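Separin (Saccharomyces cerevisiae, PDB 5U1T) is a caspase-like cysteine protease that cleaves the MCD1/SCC1 subunit of cohesin at the onset of anaphase and so drives chromosome segregation. Local coordinates at residues S1071-D1074 and L1075-M1079; F108-S112 and L113-L117; S1253-E1256 and K1257-K1261. One frame throughout, in Å; residues are numbered along the deposited sequence.

Overall arrangement
All three contacts are local, joining residues a few positions apart, and no two share a helix. Interaction 2 lies near the N-terminal end of the elongated chain, and its centre is about 138 Å from that of interaction 3 and about 100 Å from that of interaction 1; the centres of interactions 1 and 3 are about 38 Å apart. Each is partly buried. Interaction 1, at the junction of helices 1062-1072 and 1075-1088, is built round an ion pair. Interaction 2 starts a short helix with a serine cap and apolar packing. Interaction 3, within helix 1252-1269, has four solvent-exposed residues and pairs ring packing with charges that approach without a bridge.

Interaction 1. Residues S1071-D1074 and L1075-M1079; sequences SLTD and LPRHM
Leu1075 starts the second helix bonded back to Ser1071: its N donates to Ser1071 O over 3.1 Å, so the backbone bond spans the junction between helix 1062-1072 and helix 1075-1088. Pro1076 comes next and has no N-H to give. Its ring carbon CD instead packs against the carbonyls of the preceding turn, 3.2 Å from Leu1072 O and 3.3 Å from Thr1073 O. Arg1077 carries the chief side-chain contact. Its backbone N bonds to Asp1074 O at 2.9 Å, with the donor well above the carbonyl plane. Its side chain bends at chi3 (-65°) and turns the guanidinium back towards Asp1074, whose carboxylate oxygen OD1 is gripped side-on by two nitrogens. NE of Arg1077 lies 3.0 Å from OD1 of Asp1074, which receives it on its anti lone pair. NH2 of Arg1077 reaches the same OD1 at 3.1 Å, displaced from the carboxylate plane. That oxygen sits at the guanidinium edge, in plane, although the two flat groups are turned 53° apart, so the salt bridge is not coplanar. Thr1073 O lies over one guanidinium face, 3.7 Å above it. His1078 closes the series: its N meets Asp1074 O nearly end-on, making this carbonyl a double acceptor. The imidazole leads away, where NE2 bonds to Glu1114 of helix 1111-1127. Asp1074 OD1 also accepts from Tyr1388 N, while the Tyr1388 ring makes a cation-pi contact with Arg1077. The junction is thus packed among helices 1036-1054, 1111-1127 and 1388-1397, and a long, weak ion pair links Arg1077 to Asp1138 on strand 1132-1139.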
loop_
_atom_site.group_PDB
_atom_site.type_symbol
_atom_site.label_atom_id
_atom_site.label_comp_id
_atom_site.label_asym_id
_atom_site.label_seq_id
_atom_site.Cartn_x
_atom_site.Cartn_y
_atom_site.Cartn_z
ATOM N N SER A 1071 -3.586 41.413 -16.304
ATOM C CA SER A 1071 -3.550 40.719 -15.038
ATOM C C SER A 1071 -3.591 39.206 -15.234
ATOM O O SER A 1071 -3.139 38.472 -14.366
ATOM C CB SER A 1071 -4.679 41.186 -14.112
ATOM O OG SER A 1071 -5.920 41.277 -14.771
ATOM N N LEU A 1072 -4.092 38.728 -16.366
ATOM C CA LEU A 1072 -4.015 37.292 -16.661
ATOM C C LEU A 1072 -2.557 36.859 -16.809
ATOM O O LEU A 1072 -2.171 35.794 -16.341
ATOM C CB LEU A 1072 -4.796 36.940 -17.930
ATOM C CG LEU A 1072 -5.239 35.509 -18.297
ATOM C CD1 LEU A 1072 -5.742 35.457 -19.726
ATOM C CD2 LEU A 1072 -4.185 34.452 -18.118
ATOM N N THR A 1073 -1.745 37.679 -17.471
ATOM C CA THR A 1073 -0.349 37.319 -17.731
ATOM C C THR A 1073 0.474 37.476 -16.455
ATOM O O THR A 1073 1.606 37.021 -16.378
ATOM C CB THR A 1073 0.275 38.190 -18.846
ATOM O OG1 THR A 1073 -0.013 39.551 -18.558
ATOM C CG2 THR A 1073 -0.313 37.874 -20.195
ATOM N N ASP A 1074 -0.107 38.139 -15.464
ATOM C CA ASP A 1074 0.553 38.355 -14.185
ATOM C C ASP A 1074 0.301 37.201 -13.192
ATOM O O ASP A 1074 1.149 36.904 -12.345
ATOM C CB ASP A 1074 0.088 39.670 -13.573
ATOM C CG ASP A 1074 0.965 40.111 -12.427
ATOM O OD1 ASP A 1074 2.204 40.084 -12.600
ATOM O OD2 ASP A 1074 0.420 40.481 -11.363
ATOM N N LEU A 1075 -0.873 36.576 -13.301
ATOM C CA LEU A 1075 -1.224 35.387 -12.527
ATOM C C LEU A 1075 -0.087 34.362 -12.445
ATOM O O LEU A 1075 0.361 34.039 -11.348
ATOM C CB LEU A 1075 -2.477 34.723 -13.102
ATOM C CG LEU A 1075 -3.722 34.804 -12.228
ATOM C CD1 LEU A 1075 -4.663 33.652 -12.556
ATOM C CD2 LEU A 1075 -3.371 34.814 -10.746
ATOM N N PRO A 1076 0.421 33.874 -13.594
ATOM C CA PRO A 1076 1.456 32.845 -13.470
ATOM C C PRO A 1076 2.772 33.374 -12.919
ATOM O O PRO A 1076 3.659 32.579 -12.658
ATOM C CB PRO A 1076 1.661 32.376 -14.907
ATOM C CG PRO A 1076 0.600 33.066 -15.711
ATOM C CD PRO A 1076 0.273 34.297 -14.991
ATOM N N ARG A 1077 2.920 34.688 -12.806
ATOM C CA ARG A 1077 4.107 35.246 -12.175
ATOM C C ARG A 1077 3.942 35.237 -10.654
ATOM O O ARG A 1077 4.892 35.014 -9.911
ATOM C CB ARG A 1077 4.372 36.673 -12.678
ATOM C CG ARG A 1077 4.939 36.736 -14.089
ATOM C CD ARG A 1077 5.408 38.124 -14.452
ATOM N NE ARG A 1077 4.328 39.105 -14.513
ATOM C CZ ARG A 1077 3.945 39.728 -15.628
ATOM N NH1 ARG A 1077 4.544 39.453 -16.786
ATOM N NH2 ARG A 1077 2.961 40.622 -15.590
ATOM N N HIS A 1078 2.707 35.461 -10.221
ATOM C CA HIS A 1078 2.351 35.629 -8.830
ATOM C C HIS A 1078 2.109 34.288 -8.088
ATOM O O HIS A 1078 2.593 34.095 -6.967
ATOM C CB HIS A 1078 1.109 36.522 -8.765
ATOM C CG HIS A 1078 0.492 36.617 -7.407
ATOM N ND1 HIS A 1078 1.112 37.251 -6.354
ATOM C CD2 HIS A 1078 -0.696 36.170 -6.937
ATOM C CE1 HIS A 1078 0.333 37.183 -5.286
ATOM N NE2 HIS A 1078 -0.772 36.539 -5.616
ATOM N N MET A 1079 1.360 33.380 -8.724
ATOM C CA MET A 1079 0.941 32.116 -8.126
ATOM C C MET A 1079 2.093 31.254 -7.580
ATOM O O MET A 1079 1.978 30.719 -6.497
ATOM C CB MET A 1079 0.126 31.304 -9.132
ATOM C CG MET A 1079 -1.245 31.867 -9.438
ATOM S SD MET A 1079 -2.195 32.357 -7.981
ATOM C CE MET A 1079 -3.188 30.904 -7.623
#

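Interaction 2. Residues F108-S112 and L113-L117; sequences FQAHS and LKNIL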
loop_
_atom_site.group_PDB
_atom_site.type_symbol
_atom_site.label_atom_id
_atom_site.label_comp_id
_atom_site.label_asym_id
_atom_site.label_seq_id
_atom_site.Cartn_x
_atom_site.Cartn_y
_atom_site.Cartn_z
ATOM N N PHE A 108 -5.035 -47.892 20.908
ATOM C CA PHE A 108 -4.907 -48.913 21.948
ATOM C C PHE A 108 -3.980 -50.021 21.507
ATOM O O PHE A 108 -3.857 -50.292 20.319
ATOM C CB PHE A 108 -6.283 -49.471 22.304
ATOM C CG PHE A 108 -7.352 -48.410 22.350
ATOM C CD1 PHE A 108 -7.580 -47.680 23.509
ATOM C CD2 PHE A 108 -8.094 -48.094 21.214
ATOM C CE1 PHE A 108 -8.545 -46.690 23.534
ATOM C CE2 PHE A 108 -9.047 -47.136 21.256
ATOM C CZ PHE A 108 -9.273 -46.431 22.419
ATOM N N GLN A 109 -3.312 -50.639 22.475
ATOM C CA GLN A 109 -2.361 -51.700 22.186
ATOM C C GLN A 109 -2.782 -52.958 22.907
ATOM O O GLN A 109 -3.431 -52.891 23.947
ATOM C CB GLN A 109 -0.953 -51.280 22.590
ATOM C CG GLN A 109 -0.426 -50.124 21.763
ATOM C CD GLN A 109 -0.210 -50.508 20.315
ATOM O OE1 GLN A 109 -1.002 -50.146 19.426
ATOM N NE2 GLN A 109 0.867 -51.262 20.062
ATOM N N ALA A 110 -2.443 -54.111 22.348
ATOM C CA ALA A 110 -2.804 -55.371 22.982
ATOM C C ALA A 110 -1.542 -56.168 23.247
ATOM O O ALA A 110 -0.582 -56.105 22.467
ATOM C CB ALA A 110 -3.772 -56.162 22.110
ATOM N N HIS A 111 -1.520 -56.897 24.354
ATOM C CA HIS A 111 -0.414 -57.808 24.560
ATOM C C HIS A 111 -0.908 -59.151 25.085
ATOM O O HIS A 111 -0.170 -59.897 25.733
ATOM C CB HIS A 111 0.643 -57.185 25.482
ATOM C CG HIS A 111 0.078 -56.489 26.677
ATOM N ND1 HIS A 111 -0.052 -55.115 26.741
ATOM C CD2 HIS A 111 -0.350 -56.972 27.871
ATOM C CE1 HIS A 111 -0.561 -54.786 27.920
ATOM N NE2 HIS A 111 -0.754 -55.895 28.623
ATOM N N SER A 112 -2.166 -59.446 24.767
ATOM C CA SER A 112 -2.776 -60.756 24.958
ATOM C C SER A 112 -4.023 -60.847 24.094
ATOM O O SER A 112 -4.524 -59.835 23.588
ATOM C CB SER A 112 -3.123 -61.000 26.430
ATOM O OG SER A 112 -4.277 -60.285 26.831
ATOM N N LEU A 113 -4.543 -62.059 23.923
ATOM C CA LEU A 113 -5.758 -62.219 23.137
ATOM C C LEU A 113 -6.937 -61.610 23.892
ATOM O O LEU A 113 -7.950 -61.251 23.303
ATOM C CB LEU A 113 -6.003 -63.688 22.813
ATOM C CG LEU A 113 -5.117 -64.299 21.722
ATOM C CD1 LEU A 113 -5.612 -65.707 21.347
ATOM C CD2 LEU A 113 -5.077 -63.382 20.494
ATOM N N LYS A 114 -6.783 -61.469 25.200
ATOM C CA LYS A 114 -7.846 -60.940 26.039
ATOM C C LYS A 114 -8.088 -59.477 25.694
ATOM O O LYS A 114 -9.221 -58.990 25.744
ATOM C CB LYS A 114 -7.484 -61.123 27.516
ATOM C CG LYS A 114 -8.258 -60.272 28.503
ATOM C CD LYS A 114 -7.261 -59.532 29.384
ATOM C CE LYS A 114 -7.925 -58.691 30.451
ATOM N NZ LYS A 114 -6.891 -57.870 31.154
ATOM N N ASN A 115 -7.012 -58.790 25.320
ATOM C CA ASN A 115 -7.079 -57.386 24.922
ATOM C C ASN A 115 -7.803 -57.196 23.566
ATOM O O ASN A 115 -8.561 -56.247 23.388
ATOM C CB ASN A 115 -5.664 -56.787 24.867
ATOM C CG ASN A 115 -4.996 -56.663 26.250
ATOM O OD1 ASN A 115 -5.653 -56.415 27.267
ATOM N ND2 ASN A 115 -3.672 -56.800 26.272
ATOM N N ILE A 116 -7.557 -58.109 22.627
ATOM C CA ILE A 116 -8.310 -58.210 21.381
ATOM C C ILE A 116 -9.805 -58.369 21.647
ATOM O O ILE A 116 -10.620 -57.561 21.187
ATOM C CB ILE A 116 -7.826 -59.406 20.531
ATOM C CG1 ILE A 116 -6.340 -59.255 20.192
ATOM C CG2 ILE A 116 -8.685 -59.597 19.282
ATOM C CD1 ILE A 116 -5.943 -57.885 19.648
ATOM N N LEU A 117 -10.150 -59.406 22.404
ATOM C CA LEU A 117 -11.530 -59.728 22.736
ATOM C C LEU A 117 -12.338 -58.567 23.305
ATOM O O LEU A 117 -13.479 -58.377 22.928
ATOM C CB LEU A 117 -11.565 -60.900 23.731
ATOM C CG LEU A 117 -11.118 -62.246 23.171
ATOM C CD1 LEU A 117 -11.071 -63.294 24.260
ATOM C CD2 LEU A 117 -12.028 -62.684 22.041
#
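Ala110 and Asn115 bring the two backbones to within 5.1 Å between their CA atoms: the chain, extended through Ala110, bends at His111, and Ser112, again extended, leads into the short helix 113-117. Ser112 is the N-cap of that helix. Its OG, held between backbone N and carbonyl carbon (chi1 76°), faces the first turn and takes weak hydrogen bonds from Lys114 N at 3.2 Å and Asn115 N at 3.5 Å. The carbonyl of Ser112 accepts a further weak bond from Asn115 N, leaving this amide shared between two acceptors of one residue. Such a cap supplies partners to amide groups that have no preceding helical turn to bond to.

Beside the cap, the end of the Asn115 amide lies over one face of the His111 ring, the two planes 83° apart and therefore close to perpendicular. The apolar contacts lie apart from the cap: Leu113 and Ile116 of the helix pack on helices 91-103 and 129-142, which places this capped turn among the N-terminal helices. The inward methyl of Ala110 contacts Asn115 CB at 3.4 Å and ends against Ile116, where Ala110 CB meets CD1 at 3.7 Å.

Interaction 3. Residues S1253-E1256 and K1257-K1261; sequences SLFE and KFKDK
Two torsions of Lys1259 set up its contact with Phe1255: CG stands opposite the backbone N (chi1 -168°), and the chain stays extended at chi2 (159°). Together they send the side chain back along the helix and bring its methylene CD to the ring, 3.8 Å from CE2 of Phe1255. The approach is oblique, and it is an aliphatic carbon that touches the ring. A bend at chi3 (94°) then turns CE and NZ away from that point, and CE comes alongside the carboxylate of Glu1256. Glu1256 runs beside the same lysine, both side chains pointing the same way. Its OE2 is 3.7 Å from CE of Lys1259 but 4.1 Å from NZ, which is beyond a salt bridge, so any attraction between the opposite charges is probably longer-range.

Beneath the side chains runs the backbone ladder of helix 1252-1269. Phe1258 N donates to Leu1254 O at 3.0 Å in a nearly straight bond. Lys1259 N bonds to Phe1255 O at 2.9 Å, and Asp1260 N to Glu1256 O at 3.3 Å. A weaker bond from Lys1259 N to Glu1256 O adds a three-residue step, so this amide is shared between two carbonyls.

Phe1255 and Phe1258, three residues apart, both pack on helix 1287-1294, while Leu1254 reaches Tyr1346 of helix 1332-1347. Lys1259 NZ makes its salt bridge with Asp1287 of helix 1287-1294. The lysine is therefore divided by chemistry: its CD touches CE2 and CZ of Phe1255, its ammonium is bound to the neighbouring helix, and Glu1256 probably adds a longer-range electrostatic pull on that charge.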
loop_
_atom_site.group_PDB
_atom_site.type_symbol
_atom_site.label_atom_id
_atom_site.label_comp_id
_atom_site.label_asym_id
_atom_site.label_seq_id
_atom_site.Cartn_x
_atom_site.Cartn_y
_atom_site.Cartn_z
ATOM N N SER A 1253 1.741 70.042 -26.212
ATOM C CA SER A 1253 1.420 71.067 -27.206
ATOM C C SER A 1253 2.185 70.801 -28.497
ATOM O O SER A 1253 1.634 70.890 -29.605
ATOM C CB SER A 1253 1.732 72.480 -26.684
ATOM O OG SER A 1253 2.983 72.552 -26.005
ATOM N N LEU A 1254 3.459 70.456 -28.342
ATOM C CA LEU A 1254 4.308 70.138 -29.479
ATOM C C LEU A 1254 3.856 68.863 -30.186
ATOM O O LEU A 1254 3.902 68.784 -31.412
ATOM C CB LEU A 1254 5.758 69.999 -29.023
ATOM C CG LEU A 1254 6.472 71.291 -28.640
ATOM C CD1 LEU A 1254 7.824 70.946 -28.102
ATOM C CD2 LEU A 1254 6.612 72.187 -29.837
ATOM N N PHE A 1255 3.428 67.870 -29.402
ATOM C CA PHE A 1255 3.015 66.580 -29.944
ATOM C C PHE A 1255 1.881 66.717 -30.955
ATOM O O PHE A 1255 1.859 66.033 -31.985
ATOM C CB PHE A 1255 2.576 65.610 -28.836
ATOM C CG PHE A 1255 1.965 64.353 -29.381
ATOM C CD1 PHE A 1255 2.764 63.390 -29.971
ATOM C CD2 PHE A 1255 0.593 64.176 -29.385
ATOM C CE1 PHE A 1255 2.216 62.260 -30.528
ATOM C CE2 PHE A 1255 0.033 63.041 -29.942
ATOM C CZ PHE A 1255 0.848 62.080 -30.512
ATOM N N GLU A 1256 0.936 67.597 -30.646
ATOM C CA GLU A 1256 -0.234 67.790 -31.488
ATOM C C GLU A 1256 0.093 68.440 -32.825
ATOM O O GLU A 1256 -0.533 68.121 -33.832
ATOM C CB GLU A 1256 -1.278 68.613 -30.741
ATOM C CG GLU A 1256 -2.118 67.757 -29.812
ATOM C CD GLU A 1256 -2.882 66.671 -30.573
ATOM O OE1 GLU A 1256 -3.287 66.933 -31.744
ATOM O OE2 GLU A 1256 -3.066 65.562 -30.009
ATOM N N LYS A 1257 1.072 69.340 -32.844
ATOM C CA LYS A 1257 1.491 69.923 -34.109
ATOM C C LYS A 1257 2.261 68.861 -34.894
ATOM O O LYS A 1257 2.129 68.764 -36.118
ATOM C CB LYS A 1257 2.327 71.202 -33.907
ATOM C CG LYS A 1257 2.312 72.154 -35.154
ATOM C CD LYS A 1257 2.779 73.599 -34.830
ATOM C CE LYS A 1257 2.929 74.508 -36.086
ATOM N NZ LYS A 1257 1.636 74.880 -36.746
ATOM N N PHE A 1258 3.032 68.031 -34.201
ATOM C CA PHE A 1258 3.717 66.941 -34.890
ATOM C C PHE A 1258 2.732 65.945 -35.512
ATOM O O PHE A 1258 3.010 65.348 -36.562
ATOM C CB PHE A 1258 4.664 66.174 -33.968
ATOM C CG PHE A 1258 5.333 65.022 -34.656
ATOM C CD1 PHE A 1258 6.320 65.248 -35.604
ATOM C CD2 PHE A 1258 4.949 63.719 -34.391
ATOM C CE1 PHE A 1258 6.929 64.210 -36.252
ATOM C CE2 PHE A 1258 5.556 62.655 -35.044
ATOM C CZ PHE A 1258 6.548 62.898 -35.972
ATOM N N LYS A 1259 1.589 65.767 -34.855
ATOM C CA LYS A 1259 0.622 64.783 -35.304
ATOM C C LYS A 1259 -0.034 65.246 -36.616
ATOM O O LYS A 1259 -0.204 64.443 -37.547
ATOM C CB LYS A 1259 -0.425 64.517 -34.214
ATOM C CG LYS A 1259 -1.282 63.299 -34.488
ATOM C CD LYS A 1259 -1.900 62.793 -33.217
ATOM C CE LYS A 1259 -3.269 63.363 -33.000
ATOM N NZ LYS A 1259 -4.128 62.333 -32.348
ATOM N N ASP A 1260 -0.374 66.533 -36.689
ATOM C CA ASP A 1260 -0.898 67.130 -37.914
ATOM C C ASP A 1260 0.057 66.903 -39.078
ATOM O O ASP A 1260 -0.351 66.490 -40.167
ATOM C CB ASP A 1260 -1.134 68.629 -37.732
ATOM C CG ASP A 1260 -2.419 68.940 -36.986
ATOM O OD1 ASP A 1260 -3.269 68.048 -36.832
ATOM O OD2 ASP A 1260 -2.591 70.103 -36.561
ATOM N N LYS A 1261 1.337 67.167 -38.832
ATOM C CA LYS A 1261 2.367 67.042 -39.863
ATOM C C LYS A 1261 2.580 65.592 -40.296
ATOM O O LYS A 1261 2.546 65.269 -41.496
ATOM C CB LYS A 1261 3.681 67.645 -39.359
ATOM C CG LYS A 1261 3.637 69.161 -39.226
ATOM C CD LYS A 1261 3.585 69.825 -40.581
ATOM C CE LYS A 1261 3.847 71.313 -40.433
ATOM N NZ LYS A 1261 4.318 71.980 -41.706
#